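Local coordinates for protein discoidin-2 (Dictyostelium discoideum, PDB 2VM9) that binds galactose and N-acetylgalactosamine as a homotrimeric lectin and may take part in spore formation and in building the spore coat, at residues Gly215-Glu220 against Gly239-Tyr244; Cys205-Ala210 against Asp245-Tyr250; Gly167-Gly172 against Leu233-Trp238; Pro199-Gly204 against Glu224-Lys229; Val189-Glu194 against Lys229-Thr234. All blocks are in the same frame, centred on the assembly; numbering follows the deposited sequence. Where two conformers were deposited one is given.

Interaction 1 (Gly215-Glu220 against Gly239-Tyr244); sequences GQMRWE and GNNAVY
The guanidinium group of R218 lies between G239 and Q216: G239 CA sits over one face, 3.6 Å from R218 NH1, and Q216 CG is over the opposite face, offset toward the rim. At the edge, near the plane, comes the amide of N241, turned almost square to the guanidinium at 84°. R218 NH1 donates to N241 OD1 (2.8 Å), a somewhat bent bond. The other end of this amide is used as well, since N241 ND2 gives a hydrogen to Q216 O (2.8 Å), in the carbonyl plane and on a lone pair. N241 CG lies beside its own backbone N (chi1 -69°), which brings the amide up to strand 216-224. R218 NH1 also forms a salt bridge with D213, and W238 packs on the R218 side chain. R218 and W238 both belong to the carbohydrate site; bonds at both ends fix the amide's rotation, and N241, with D213, is consistent with a second shell that steadies the sugar-binding R218.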
# COMPACT_ATOMS: atom_id res chain seq x y z
N GLY A 215 18.13 -28.55 -38.37
CA GLY A 215 16.80 -28.79 -37.79
C GLY A 215 16.66 -28.60 -36.29
O GLY A 215 15.52 -28.47 -35.80
N GLN A 216 17.78 -28.61 -35.55
CA GLN A 216 17.70 -28.38 -34.09
C GLN A 216 17.79 -26.87 -33.78
O GLN A 216 18.75 -26.19 -34.20
CB GLN A 216 18.82 -29.10 -33.34
CG GLN A 216 18.55 -29.14 -31.82
CD GLN A 216 17.49 -30.20 -31.44
OE1 GLN A 216 17.14 -31.05 -32.25
NE2 GLN A 216 17.01 -30.16 -30.18
N MET A 217 16.78 -26.36 -33.08
CA MET A 217 16.81 -24.96 -32.59
C MET A 217 17.34 -24.98 -31.17
O MET A 217 16.87 -25.76 -30.35
CB MET A 217 15.40 -24.37 -32.58
CG MET A 217 15.34 -22.90 -32.08
SD MET A 217 16.39 -21.83 -33.06
CE MET A 217 15.33 -21.53 -34.50
N ARG A 218 18.29 -24.08 -30.88
CA ARG A 218 18.89 -23.99 -29.54
C ARG A 218 19.09 -22.51 -29.24
O ARG A 218 19.88 -21.82 -29.89
CB ARG A 218 20.26 -24.70 -29.49
CG ARG A 218 20.25 -26.20 -29.89
CD ARG A 218 21.67 -26.75 -29.81
NE ARG A 218 21.71 -28.13 -30.26
CZ ARG A 218 22.07 -28.50 -31.48
NH1 ARG A 218 22.42 -27.60 -32.39
NH2 ARG A 218 22.13 -29.81 -31.77
N TRP A 219 18.31 -21.99 -28.30
CA TRP A 219 18.56 -20.66 -27.80
C TRP A 219 18.15 -20.59 -26.34
O TRP A 219 17.26 -21.31 -25.89
CB TRP A 219 17.89 -19.57 -28.64
CG TRP A 219 16.39 -19.64 -28.77
CD1 TRP A 219 15.66 -20.08 -29.86
CD2 TRP A 219 15.44 -19.20 -27.81
NE1 TRP A 219 14.31 -19.98 -29.61
CE2 TRP A 219 14.15 -19.43 -28.37
CE3 TRP A 219 15.54 -18.62 -26.54
CZ2 TRP A 219 12.96 -19.12 -27.68
CZ3 TRP A 219 14.35 -18.30 -25.84
CH2 TRP A 219 13.09 -18.55 -26.42
N GLU A 220 18.81 -19.73 -25.59
CA GLU A 220 18.42 -19.56 -24.18
C GLU A 220 18.80 -18.13 -23.76
O GLU A 220 19.77 -17.56 -24.29
CB GLU A 220 19.11 -20.60 -23.30
CG GLU A 220 18.78 -20.50 -21.80
CD GLU A 220 19.27 -21.67 -20.96
OE1 GLU A 220 20.08 -22.49 -21.46
OE2 GLU A 220 18.81 -21.77 -19.79
N GLY A 239 25.61 -26.14 -29.79
CA GLY A 239 25.73 -26.83 -31.08
C GLY A 239 26.27 -25.86 -32.13
O GLY A 239 27.11 -25.00 -31.81
N ASN A 240 25.80 -25.96 -33.37
CA ASN A 240 26.22 -25.05 -34.43
C ASN A 240 25.18 -23.99 -34.86
O ASN A 240 25.30 -23.38 -35.92
CB ASN A 240 26.73 -25.84 -35.65
CG ASN A 240 27.97 -26.64 -35.33
OD1 ASN A 240 28.77 -26.26 -34.50
ND2 ASN A 240 28.10 -27.80 -35.97
N ASN A 241 24.21 -23.70 -33.99
CA ASN A 241 23.19 -22.73 -34.36
C ASN A 241 23.76 -21.35 -34.59
O ASN A 241 24.55 -20.87 -33.79
CB ASN A 241 22.14 -22.62 -33.26
CG ASN A 241 21.30 -23.87 -33.16
OD1 ASN A 241 21.74 -24.86 -32.58
ND2 ASN A 241 20.09 -23.81 -33.69
N ALA A 242 23.32 -20.73 -35.68
CA ALA A 242 23.64 -19.33 -35.98
C ALA A 242 22.43 -18.52 -35.52
O ALA A 242 21.35 -18.59 -36.13
CB ALA A 242 23.87 -19.17 -37.48
N VAL A 243 22.59 -17.77 -34.44
CA VAL A 243 21.49 -16.93 -33.92
C VAL A 243 21.73 -15.50 -34.38
O VAL A 243 22.76 -14.92 -34.06
CB VAL A 243 21.41 -16.98 -32.38
CG1 VAL A 243 20.38 -15.95 -31.85
CG2 VAL A 243 21.09 -18.42 -31.90
N TYR A 244 20.79 -14.95 -35.16
CA TYR A 244 20.92 -13.61 -35.75
C TYR A 244 20.55 -12.52 -34.74
O TYR A 244 21.28 -11.53 -34.56
CB TYR A 244 20.03 -13.52 -37.00
CG TYR A 244 20.23 -12.29 -37.83
CD1 TYR A 244 21.04 -12.35 -38.97
CD2 TYR A 244 19.61 -11.09 -37.50
CE1 TYR A 244 21.21 -11.24 -39.76
CE2 TYR A 244 19.79 -9.96 -38.29
CZ TYR A 244 20.59 -10.06 -39.42
OH TYR A 244 20.80 -8.97 -40.23

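Interaction 2 (Cys205-Ala210 against Asp245-Tyr250); sequences CKKVDA and DLTFDY
A classic beta bulge interrupts the antiparallel ladder between strands 200-211 and 243-254, where K206 and K207 both face T247. K206 N donates to T247 O (2.9 Å), while the bond from K207 N to the same oxygen is weak. Beyond the bulge the ladder is regular, with T247 N on K207 O (3.1 Å) and D209 and D245 as a hydrogen-bonded pair. Next to the bulge two neighbouring lysines reach carboxylates on strand 243-254. K206 leaves its backbone with CG between N and the carbonyl carbon (chi1 65°), runs past T247 CG2, which lies 3.5 Å from K206 CE, and ends in a salt bridge of 2.7 Å from NZ to D249 OD1, on the syn side but well out of the carboxylate plane. E168 is a second partner of that ammonium. K207, extended, passes T247 and binds D245 OD2 through NZ at 2.9 Å, on the anti side. On the face carrying C205, V208, L246 and F248, C205 CB meets F248 CE1 at 3.7 Å, and C205 SG stands above the F248 ring at 4.8 Å from its centroid; the V208 and L246 side chains lie side by side, meeting through CG2 and CD2. W219 of strand 216-224 packs against this apolar face. Strand 163-170 borders 243-254 on its other edge, and D209, of the carbohydrate site, bonds Q216 of the third subunit, whose strand extends the sheet.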
# COMPACT_ATOMS: atom_id res chain seq x y z
N CYS A 205 10.86 -14.40 -23.97
CA CYS A 205 11.33 -14.08 -25.33
C CYS A 205 10.18 -13.49 -26.17
O CYS A 205 9.03 -13.98 -26.12
CB CYS A 205 11.90 -15.32 -25.99
SG CYS A 205 12.65 -14.97 -27.62
N LYS A 206 10.49 -12.42 -26.91
CA LYS A 206 9.53 -11.84 -27.86
C LYS A 206 10.05 -11.70 -29.28
O LYS A 206 9.38 -11.11 -30.14
CB LYS A 206 8.96 -10.52 -27.34
CG LYS A 206 9.98 -9.40 -27.21
CD LYS A 206 9.25 -8.09 -26.82
CE LYS A 206 10.21 -6.95 -26.74
NZ LYS A 206 9.63 -5.65 -26.17
N LYS A 207 11.23 -12.24 -29.55
CA LYS A 207 11.74 -12.25 -30.92
C LYS A 207 12.77 -13.33 -31.06
O LYS A 207 13.71 -13.39 -30.26
CB LYS A 207 12.37 -10.91 -31.31
CG LYS A 207 13.04 -10.98 -32.70
CD LYS A 207 13.87 -9.72 -32.93
CE LYS A 207 14.45 -9.71 -34.31
NZ LYS A 207 15.31 -8.49 -34.53
N VAL A 208 12.59 -14.18 -32.08
CA VAL A 208 13.61 -15.14 -32.48
C VAL A 208 13.96 -14.89 -33.93
O VAL A 208 13.08 -14.86 -34.78
CB VAL A 208 13.12 -16.58 -32.30
CG1 VAL A 208 14.10 -17.55 -33.03
CG2 VAL A 208 12.96 -16.91 -30.83
N ASP A 209 15.25 -14.71 -34.22
CA ASP A 209 15.71 -14.65 -35.59
C ASP A 209 16.96 -15.54 -35.56
O ASP A 209 18.01 -15.11 -35.14
CB ASP A 209 16.08 -13.21 -35.98
CG ASP A 209 16.46 -13.07 -37.45
OD1 ASP A 209 16.59 -14.10 -38.15
OD2 ASP A 209 16.56 -11.91 -37.90
N ALA A 210 16.80 -16.80 -35.94
CA ALA A 210 17.85 -17.82 -35.71
C ALA A 210 17.73 -18.97 -36.68
O ALA A 210 16.62 -19.39 -37.06
CB ALA A 210 17.79 -18.37 -34.29
N ASP A 245 19.42 -12.72 -34.06
CA ASP A 245 19.02 -11.81 -32.97
C ASP A 245 18.01 -12.52 -32.06
O ASP A 245 17.34 -13.49 -32.47
CB ASP A 245 18.40 -10.52 -33.54
CG ASP A 245 18.37 -9.37 -32.53
OD1 ASP A 245 19.10 -9.43 -31.53
OD2 ASP A 245 17.61 -8.40 -32.74
N LEU A 246 17.95 -12.07 -30.81
CA LEU A 246 16.92 -12.51 -29.86
C LEU A 246 16.55 -11.30 -29.06
O LEU A 246 17.42 -10.45 -28.79
CB LEU A 246 17.46 -13.55 -28.88
CG LEU A 246 17.80 -14.93 -29.44
CD1 LEU A 246 18.64 -15.70 -28.41
CD2 LEU A 246 16.51 -15.69 -29.80
N THR A 247 15.28 -11.22 -28.64
CA THR A 247 14.83 -10.13 -27.77
C THR A 247 14.06 -10.71 -26.60
O THR A 247 13.22 -11.58 -26.78
CB THR A 247 13.91 -9.12 -28.52
OG1 THR A 247 14.60 -8.57 -29.64
CG2 THR A 247 13.47 -8.00 -27.58
N PHE A 248 14.35 -10.20 -25.40
CA PHE A 248 13.55 -10.52 -24.21
C PHE A 248 12.92 -9.27 -23.61
O PHE A 248 13.55 -8.20 -23.55
CB PHE A 248 14.42 -11.16 -23.12
CG PHE A 248 14.91 -12.55 -23.49
CD1 PHE A 248 14.16 -13.67 -23.14
CD2 PHE A 248 16.10 -12.71 -24.21
CE1 PHE A 248 14.59 -14.97 -23.50
CE2 PHE A 248 16.56 -14.01 -24.57
CZ PHE A 248 15.79 -15.13 -24.24
N ASP A 249 11.69 -9.42 -23.11
CA ASP A 249 11.19 -8.45 -22.14
C ASP A 249 11.61 -8.96 -20.77
O ASP A 249 11.64 -10.18 -20.53
CB ASP A 249 9.67 -8.35 -22.20
CG ASP A 249 9.19 -7.28 -23.18
OD1 ASP A 249 10.03 -6.47 -23.66
OD2 ASP A 249 7.98 -7.25 -23.48
N TYR A 250 11.93 -8.05 -19.87
CA TYR A 250 12.19 -8.46 -18.49
C TYR A 250 11.27 -7.74 -17.52
O TYR A 250 10.80 -6.61 -17.79
CB TYR A 250 13.65 -8.22 -18.10
CG TYR A 250 14.01 -6.76 -17.82
CD1 TYR A 250 13.74 -6.18 -16.56
CD2 TYR A 250 14.63 -5.97 -18.79
CE1 TYR A 250 14.06 -4.85 -16.29
CE2 TYR A 250 14.97 -4.61 -18.54
CZ TYR A 250 14.69 -4.08 -17.27
OH TYR A 250 15.00 -2.76 -17.00
O HOH W 1 6.81 -5.02 -24.47

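Interaction 3 (Gly167-Gly172 against Leu233-Trp238); sequences GEVSIG and LTFITW
V169, in strand segment 167-170, and I171, just past it, meet L233 and F235 of 233-237; the two strand segments run in roughly the same direction, their axes 8.8 Å apart at closest and inclined by 39°, a spacing at which mostly side chains make the contact. The ring of F235 is its centre. Over one face lies I171 CG1, in a CH-pi contact 3.7 Å from the ring centroid, with I171 CD1 reaching back toward F235 CB. Over the opposite face, near the middle, sits L233 CD1 from the same strand as the ring, so the phenyl is clasped between two aliphatic branches. At its edge, in plane, V169 O lies 3.7 Å from F235 CZ. With F235 CG anti to its carbonyl carbon (chi1 -68°), the ring reaches between I171 and L233. V169 divides its two methyls: CG1 settles on L233 CG at 3.6 Å, whereas CG2 makes a longer touch of 4.2 Å with F235 CE2. The interface is largely apolar, with backbone of V169 and S170 at the ring's end. It belongs to the core of the lectin beta-sandwich. Strand 163-170 is an outer strand of one three-stranded sheet, next to 243-254, while 230-237 is the central strand of the other, flanked by 183-190 and 216-224; L246 and I185 also pack against F235, one from each sheet.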
# COMPACT_ATOMS: atom_id res chain seq x y z
N GLY A 167 11.62 -3.73 -18.89
CA GLY A 167 12.37 -3.23 -20.04
C GLY A 167 12.54 -4.35 -21.05
O GLY A 167 11.97 -5.43 -20.91
N GLU A 168 13.31 -4.07 -22.08
CA GLU A 168 13.59 -5.08 -23.09
C GLU A 168 15.07 -5.05 -23.41
O GLU A 168 15.75 -4.04 -23.23
CB GLU A 168 12.76 -4.87 -24.34
CG GLU A 168 13.04 -3.64 -25.17
CD GLU A 168 12.49 -3.81 -26.60
OE1 GLU A 168 11.27 -3.80 -26.78
OE2 GLU A 168 13.29 -3.96 -27.54
N VAL A 169 15.57 -6.17 -23.90
CA VAL A 169 16.98 -6.26 -24.23
C VAL A 169 17.13 -7.25 -25.40
O VAL A 169 16.46 -8.27 -25.42
CB VAL A 169 17.82 -6.68 -22.97
CG1 VAL A 169 17.27 -7.93 -22.30
CG2 VAL A 169 19.31 -6.80 -23.30
N SER A 170 18.01 -6.93 -26.33
CA SER A 170 18.26 -7.78 -27.50
C SER A 170 19.74 -7.97 -27.68
O SER A 170 20.55 -7.23 -27.10
CB SER A 170 17.72 -7.11 -28.78
OG SER A 170 16.32 -6.83 -28.71
N ILE A 171 20.12 -8.96 -28.49
CA ILE A 171 21.53 -9.09 -28.85
C ILE A 171 21.95 -7.85 -29.63
O ILE A 171 22.93 -7.19 -29.28
CB ILE A 171 21.77 -10.36 -29.68
CG1 ILE A 171 21.36 -11.60 -28.88
CG2 ILE A 171 23.27 -10.45 -30.08
CD1 ILE A 171 21.44 -12.93 -29.65
N GLY A 172 21.19 -7.53 -30.69
CA GLY A 172 21.36 -6.26 -31.38
C GLY A 172 22.49 -6.25 -32.37
O GLY A 172 22.75 -5.22 -33.01
N LEU A 233 21.86 -9.81 -19.11
CA LEU A 233 21.11 -10.81 -19.89
C LEU A 233 22.16 -11.57 -20.67
O LEU A 233 22.82 -11.01 -21.56
CB LEU A 233 20.13 -10.12 -20.83
CG LEU A 233 18.96 -10.99 -21.37
CD1 LEU A 233 19.40 -12.38 -21.77
CD2 LEU A 233 17.83 -11.08 -20.39
N THR A 234 22.36 -12.83 -20.31
CA THR A 234 23.30 -13.66 -21.02
C THR A 234 22.49 -14.40 -22.09
O THR A 234 21.55 -15.13 -21.75
CB THR A 234 24.00 -14.64 -20.07
OG1 THR A 234 24.73 -13.88 -19.07
CG2 THR A 234 24.97 -15.52 -20.87
N PHE A 235 22.84 -14.16 -23.36
CA PHE A 235 22.19 -14.82 -24.49
C PHE A 235 23.07 -16.00 -24.82
O PHE A 235 24.30 -15.87 -24.88
CB PHE A 235 22.11 -13.88 -25.69
CG PHE A 235 21.17 -12.72 -25.49
CD1 PHE A 235 19.87 -12.79 -25.98
CD2 PHE A 235 21.59 -11.56 -24.84
CE1 PHE A 235 18.99 -11.72 -25.82
CE2 PHE A 235 20.71 -10.48 -24.65
CZ PHE A 235 19.40 -10.56 -25.15
N ILE A 236 22.45 -17.15 -25.07
CA ILE A 236 23.21 -18.38 -25.17
C ILE A 236 22.74 -19.18 -26.39
O ILE A 236 21.53 -19.30 -26.61
CB ILE A 236 22.95 -19.23 -23.90
CG1 ILE A 236 23.31 -18.43 -22.64
CG2 ILE A 236 23.66 -20.59 -24.00
CD1 ILE A 236 22.77 -19.05 -21.37
N THR A 237 23.69 -19.72 -27.15
CA THR A 237 23.38 -20.80 -28.06
C THR A 237 24.47 -21.86 -27.96
O THR A 237 25.48 -21.66 -27.29
CB THR A 237 23.15 -20.28 -29.53
OG1 THR A 237 22.55 -21.32 -30.31
CG2 THR A 237 24.47 -19.83 -30.19
N TRP A 238 24.27 -22.99 -28.62
CA TRP A 238 25.25 -24.07 -28.55
C TRP A 238 25.02 -24.95 -29.76
O TRP A 238 24.34 -24.52 -30.72
CB TRP A 238 25.22 -24.80 -27.18
CG TRP A 238 23.92 -25.52 -26.83
CD1 TRP A 238 23.71 -26.86 -26.83
CD2 TRP A 238 22.68 -24.91 -26.40
NE1 TRP A 238 22.42 -27.15 -26.44
CE2 TRP A 238 21.76 -25.97 -26.17
CE3 TRP A 238 22.26 -23.59 -26.19
CZ2 TRP A 238 20.44 -25.74 -25.77
CZ3 TRP A 238 20.95 -23.35 -25.77
CH2 TRP A 238 20.04 -24.43 -25.57

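Interaction 4 (Pro199-Gly204 against Glu224-Lys229); sequences PIVSIG and ENITTK
P199, just before strand 200-211, begins the contact by pressing its ring and carbonyl against the loop that joins strands 216-224 and 230-237. Its CD lies 3.8 Å from I226 CG2 and 3.3 Å from T227 O, while P199 O approaches the same I226 methyl at 3.3 Å. Further on, V201 turns toward the loop: V201 CG2 touches I226 CG2 at 4.0 Å, and I226 CD1 lies 3.9 Å from V201 N. I226 thus meets both residues with its two branches. Its CG1 stands beside the backbone N (chi1 -57°), sending CD1 toward V201, while CG2 meets the proline and V201 CG2. On the loop itself T227 OG1 accepts from K229 N (3.0 Å), an ST turn that shapes the bend following the isoleucine. F231 packs on both V201 and I226, from strand 230-237. With the contact between the two segments made by carbon surfaces and backbone atoms, its cohesion rests on van der Waals and hydrophobic packing, which joins the loop to strand 200-211 away from the sugar site.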
# COMPACT_ATOMS: atom_id res chain seq x y z
N PRO A 199 16.70 -7.05 -6.76
CA PRO A 199 15.46 -7.66 -7.21
C PRO A 199 15.66 -9.05 -7.82
O PRO A 199 16.79 -9.50 -7.99
CB PRO A 199 14.99 -6.71 -8.29
CG PRO A 199 16.31 -6.22 -8.92
CD PRO A 199 17.26 -6.12 -7.76
N ILE A 200 14.56 -9.72 -8.14
CA ILE A 200 14.63 -10.90 -9.01
C ILE A 200 14.37 -10.36 -10.42
O ILE A 200 13.86 -9.23 -10.57
CB ILE A 200 13.63 -11.99 -8.59
CG1 ILE A 200 12.18 -11.49 -8.73
CG2 ILE A 200 13.93 -12.46 -7.16
CD1 ILE A 200 11.62 -11.44 -10.19
N VAL A 201 14.79 -11.09 -11.44
CA VAL A 201 14.55 -10.58 -12.80
C VAL A 201 14.01 -11.74 -13.63
O VAL A 201 14.72 -12.72 -13.90
CB VAL A 201 15.82 -9.98 -13.46
CG1 VAL A 201 15.55 -9.62 -14.93
CG2 VAL A 201 16.33 -8.73 -12.72
N SER A 202 12.76 -11.58 -14.04
CA SER A 202 12.07 -12.58 -14.86
C SER A 202 12.10 -12.15 -16.31
O SER A 202 12.02 -10.96 -16.61
CB SER A 202 10.62 -12.74 -14.40
OG SER A 202 10.60 -13.35 -13.13
N ILE A 203 12.22 -13.11 -17.22
CA ILE A 203 12.37 -12.76 -18.64
C ILE A 203 11.49 -13.63 -19.54
O ILE A 203 11.10 -14.73 -19.16
CB ILE A 203 13.89 -12.84 -19.10
CG1 ILE A 203 14.44 -14.27 -19.06
CG2 ILE A 203 14.77 -11.88 -18.26
CD1 ILE A 203 15.91 -14.45 -19.58
N GLY A 204 11.18 -13.12 -20.72
CA GLY A 204 10.37 -13.86 -21.68
C GLY A 204 10.74 -13.44 -23.08
O GLY A 204 10.86 -12.24 -23.36
N GLU A 224 21.44 -12.72 -14.98
CA GLU A 224 22.51 -13.09 -14.05
C GLU A 224 23.11 -11.81 -13.49
O GLU A 224 22.85 -10.73 -14.02
CB GLU A 224 23.66 -13.82 -14.78
CG GLU A 224 23.26 -14.93 -15.67
CD GLU A 224 24.48 -15.70 -16.16
OE1 GLU A 224 25.31 -15.12 -16.89
OE2 GLU A 224 24.60 -16.87 -15.77
N ASN A 225 23.96 -11.96 -12.47
CA ASN A 225 24.68 -10.81 -11.90
C ASN A 225 23.73 -9.65 -11.59
O ASN A 225 24.01 -8.50 -11.92
CB ASN A 225 25.80 -10.37 -12.85
CG ASN A 225 26.77 -11.50 -13.14
OD1 ASN A 225 27.11 -12.29 -12.25
ND2 ASN A 225 27.21 -11.60 -14.39
N ILE A 226 22.60 -9.98 -10.97
CA ILE A 226 21.58 -8.99 -10.66
C ILE A 226 22.08 -8.17 -9.47
O ILE A 226 22.54 -8.72 -8.49
CB ILE A 226 20.23 -9.64 -10.31
CG1 ILE A 226 19.75 -10.54 -11.46
CG2 ILE A 226 19.19 -8.55 -9.99
CD1 ILE A 226 18.68 -11.59 -11.07
N THR A 227 22.01 -6.86 -9.60
CA THR A 227 22.36 -5.93 -8.50
C THR A 227 21.20 -4.98 -8.29
O THR A 227 20.16 -5.05 -8.96
CB THR A 227 23.63 -5.12 -8.83
OG1 THR A 227 23.37 -4.17 -9.88
CG2 THR A 227 24.79 -6.05 -9.24
N THR A 228 21.36 -4.04 -7.35
CA THR A 228 20.38 -3.00 -7.22
C THR A 228 20.29 -2.12 -8.45
O THR A 228 19.26 -1.51 -8.66
CB THR A 228 20.68 -2.10 -6.01
OG1 THR A 228 22.00 -1.57 -6.14
CG2 THR A 228 20.55 -2.91 -4.73
N LYS A 229 21.36 -2.06 -9.26
CA LYS A 229 21.42 -1.13 -10.39
C LYS A 229 21.04 -1.75 -11.73
O LYS A 229 20.66 -1.04 -12.65
CB LYS A 229 22.83 -0.55 -10.53
CG LYS A 229 23.26 0.43 -9.42
CD LYS A 229 24.59 1.12 -9.78
CE LYS A 229 25.03 2.11 -8.68
NZ LYS A 229 26.39 2.71 -8.95

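Interaction 5 (Val189-Glu194 against Lys229-Thr234); sequences VKFPVE and KGFDLT
Different first torsions bring the aromatic rings of F191 and F231 together: F231 CG takes the crowded position between N and carbonyl carbon (chi1 71°), whereas F191 CG lies beside its own N (chi1 -62°). The ring planes are tilted by 30° and displaced so that little of one ring lies over the other; F191 CE1, at the edge of the F231 ring, touches F231 CD2 at 3.6 Å. One face of F231 receives V189 CB, a CH-pi contact 4.0 Å from the centroid, and V189 and F231 point the same way from paired strands. The F191 ring lies over the backbone of the neighbouring strand, with G230 CA over its face at 3.7 Å from the centroid. Having no side chain, G230 can come this close to the strand opposite. The ladder is short: V189 and F231 exchange backbone bonds, V189 N to F231 O being 2.8 Å, and beyond them F191 N donates to K229 O at 2.9 Å. A water also donates to K229 O (2.7 Å) and to F191 O, bridging the two carbonyls where the strands part. At the exposed end E194 crosses the K229 chain at a slant, with E194 CD 3.5 Å from K229 CG, while the E194 carboxylate hydrogen-bonds T228. Backbone and water thus serve the K229 and F191 carbonyls, and the rings join the core, where Y250 meets F231 edge-to-face.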
# COMPACT_ATOMS: atom_id res chain seq x y z
N VAL A 189 22.16 -4.59 -18.62
CA VAL A 189 20.94 -3.81 -18.52
C VAL A 189 21.03 -2.96 -17.26
O VAL A 189 21.32 -3.46 -16.19
CB VAL A 189 19.70 -4.74 -18.50
CG1 VAL A 189 18.41 -3.93 -18.44
CG2 VAL A 189 19.71 -5.67 -19.75
N LYS A 190 20.79 -1.67 -17.40
CA LYS A 190 20.72 -0.78 -16.24
C LYS A 190 19.25 -0.48 -16.00
O LYS A 190 18.54 -0.12 -16.94
CB LYS A 190 21.52 0.50 -16.53
CG LYS A 190 21.62 1.45 -15.34
CD LYS A 190 22.37 2.73 -15.72
CE LYS A 190 21.62 3.97 -15.21
NZ LYS A 190 20.23 4.10 -15.81
N PHE A 191 18.78 -0.65 -14.76
CA PHE A 191 17.38 -0.35 -14.43
C PHE A 191 17.17 1.15 -14.58
O PHE A 191 18.09 1.92 -14.29
CB PHE A 191 17.03 -0.78 -13.00
CG PHE A 191 17.16 -2.27 -12.75
CD1 PHE A 191 16.56 -3.20 -13.62
CD2 PHE A 191 17.85 -2.74 -11.63
CE1 PHE A 191 16.69 -4.58 -13.38
CE2 PHE A 191 17.99 -4.12 -11.38
CZ PHE A 191 17.40 -5.05 -12.27
N PRO A 192 15.99 1.58 -15.04
CA PRO A 192 15.75 3.03 -15.10
C PRO A 192 16.11 3.73 -13.78
O PRO A 192 16.73 4.80 -13.80
CB PRO A 192 14.26 3.12 -15.40
CG PRO A 192 13.98 1.87 -16.24
CD PRO A 192 14.84 0.81 -15.56
N VAL A 193 15.76 3.11 -12.65
CA VAL A 193 16.06 3.65 -11.32
C VAL A 193 16.70 2.57 -10.47
O VAL A 193 16.33 1.40 -10.58
CB VAL A 193 14.74 4.13 -10.60
CG1 VAL A 193 15.02 4.68 -9.19
CG2 VAL A 193 14.02 5.16 -11.43
N GLU A 194 17.65 2.94 -9.61
CA GLU A 194 18.30 1.96 -8.74
C GLU A 194 17.32 1.49 -7.65
O GLU A 194 16.64 2.30 -7.02
CB GLU A 194 19.59 2.50 -8.12
CG GLU A 194 20.31 1.48 -7.24
CD GLU A 194 21.64 1.97 -6.67
OE1 GLU A 194 22.03 3.13 -6.90
OE2 GLU A 194 22.31 1.16 -6.01
N LYS A 229 21.36 -2.06 -9.26
CA LYS A 229 21.42 -1.13 -10.39
C LYS A 229 21.04 -1.75 -11.73
O LYS A 229 20.66 -1.04 -12.65
CB LYS A 229 22.83 -0.55 -10.53
CG LYS A 229 23.26 0.43 -9.42
CD LYS A 229 24.59 1.12 -9.78
CE LYS A 229 25.03 2.11 -8.68
NZ LYS A 229 26.39 2.71 -8.95
N GLY A 230 21.15 -3.06 -11.84
CA GLY A 230 20.89 -3.70 -13.13
C GLY A 230 21.23 -5.16 -13.12
O GLY A 230 21.35 -5.77 -12.08
N PHE A 231 21.34 -5.74 -14.32
CA PHE A 231 21.66 -7.16 -14.39
C PHE A 231 22.26 -7.45 -15.75
O PHE A 231 22.31 -6.58 -16.62
CB PHE A 231 20.39 -7.99 -14.16
CG PHE A 231 19.39 -7.94 -15.31
CD1 PHE A 231 19.33 -8.97 -16.24
CD2 PHE A 231 18.52 -6.84 -15.45
CE1 PHE A 231 18.41 -8.93 -17.28
CE2 PHE A 231 17.61 -6.79 -16.52
CZ PHE A 231 17.56 -7.84 -17.43
N ASP A 232 22.73 -8.68 -15.93
CA ASP A 232 23.23 -9.09 -17.25
C ASP A 232 22.24 -10.07 -17.87
O ASP A 232 21.86 -11.05 -17.22
CB ASP A 232 24.58 -9.82 -17.11
CG ASP A 232 25.73 -8.89 -16.75
OD1 ASP A 232 25.72 -7.72 -17.15
OD2 ASP A 232 26.67 -9.39 -16.12
N LEU A 233 21.86 -9.81 -19.11
CA LEU A 233 21.11 -10.81 -19.89
C LEU A 233 22.16 -11.57 -20.67
O LEU A 233 22.82 -11.01 -21.56
CB LEU A 233 20.13 -10.12 -20.83
CG LEU A 233 18.96 -10.99 -21.37
CD1 LEU A 233 19.40 -12.38 -21.77
CD2 LEU A 233 17.83 -11.08 -20.39
N THR A 234 22.36 -12.83 -20.31
CA THR A 234 23.30 -13.66 -21.02
C THR A 234 22.49 -14.40 -22.09
O THR A 234 21.55 -15.13 -21.75
CB THR A 234 24.00 -14.64 -20.07
OG1 THR A 234 24.73 -13.88 -19.07
CG2 THR A 234 24.97 -15.52 -20.87
O HOH W 2 20.07 1.51 -11.99

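Following the chain, interaction 3 opens first, at strand 163-170, and closes its loop on strand 230-237. Interaction 5 starts on strand 183-190 and ends on that same strand, sharing L233 and T234 with interaction 3. Interaction 4, from the start of strand 200-211 to the loop before 230-237, nests inside both. Interaction 2 begins further along 200-211 and closes on 243-254, enclosing interaction 1; these two cross interactions 3, 4 and 5. Interaction 2 pairs strands in one sheet and interaction 5 in the other; interaction 3 joins the two sheets, interaction 4 joins strand 200-211 to a loop of the other sheet, and interaction 1 ties strand 216-224 to the turn entering 243-254 at the carbohydrate-binding end.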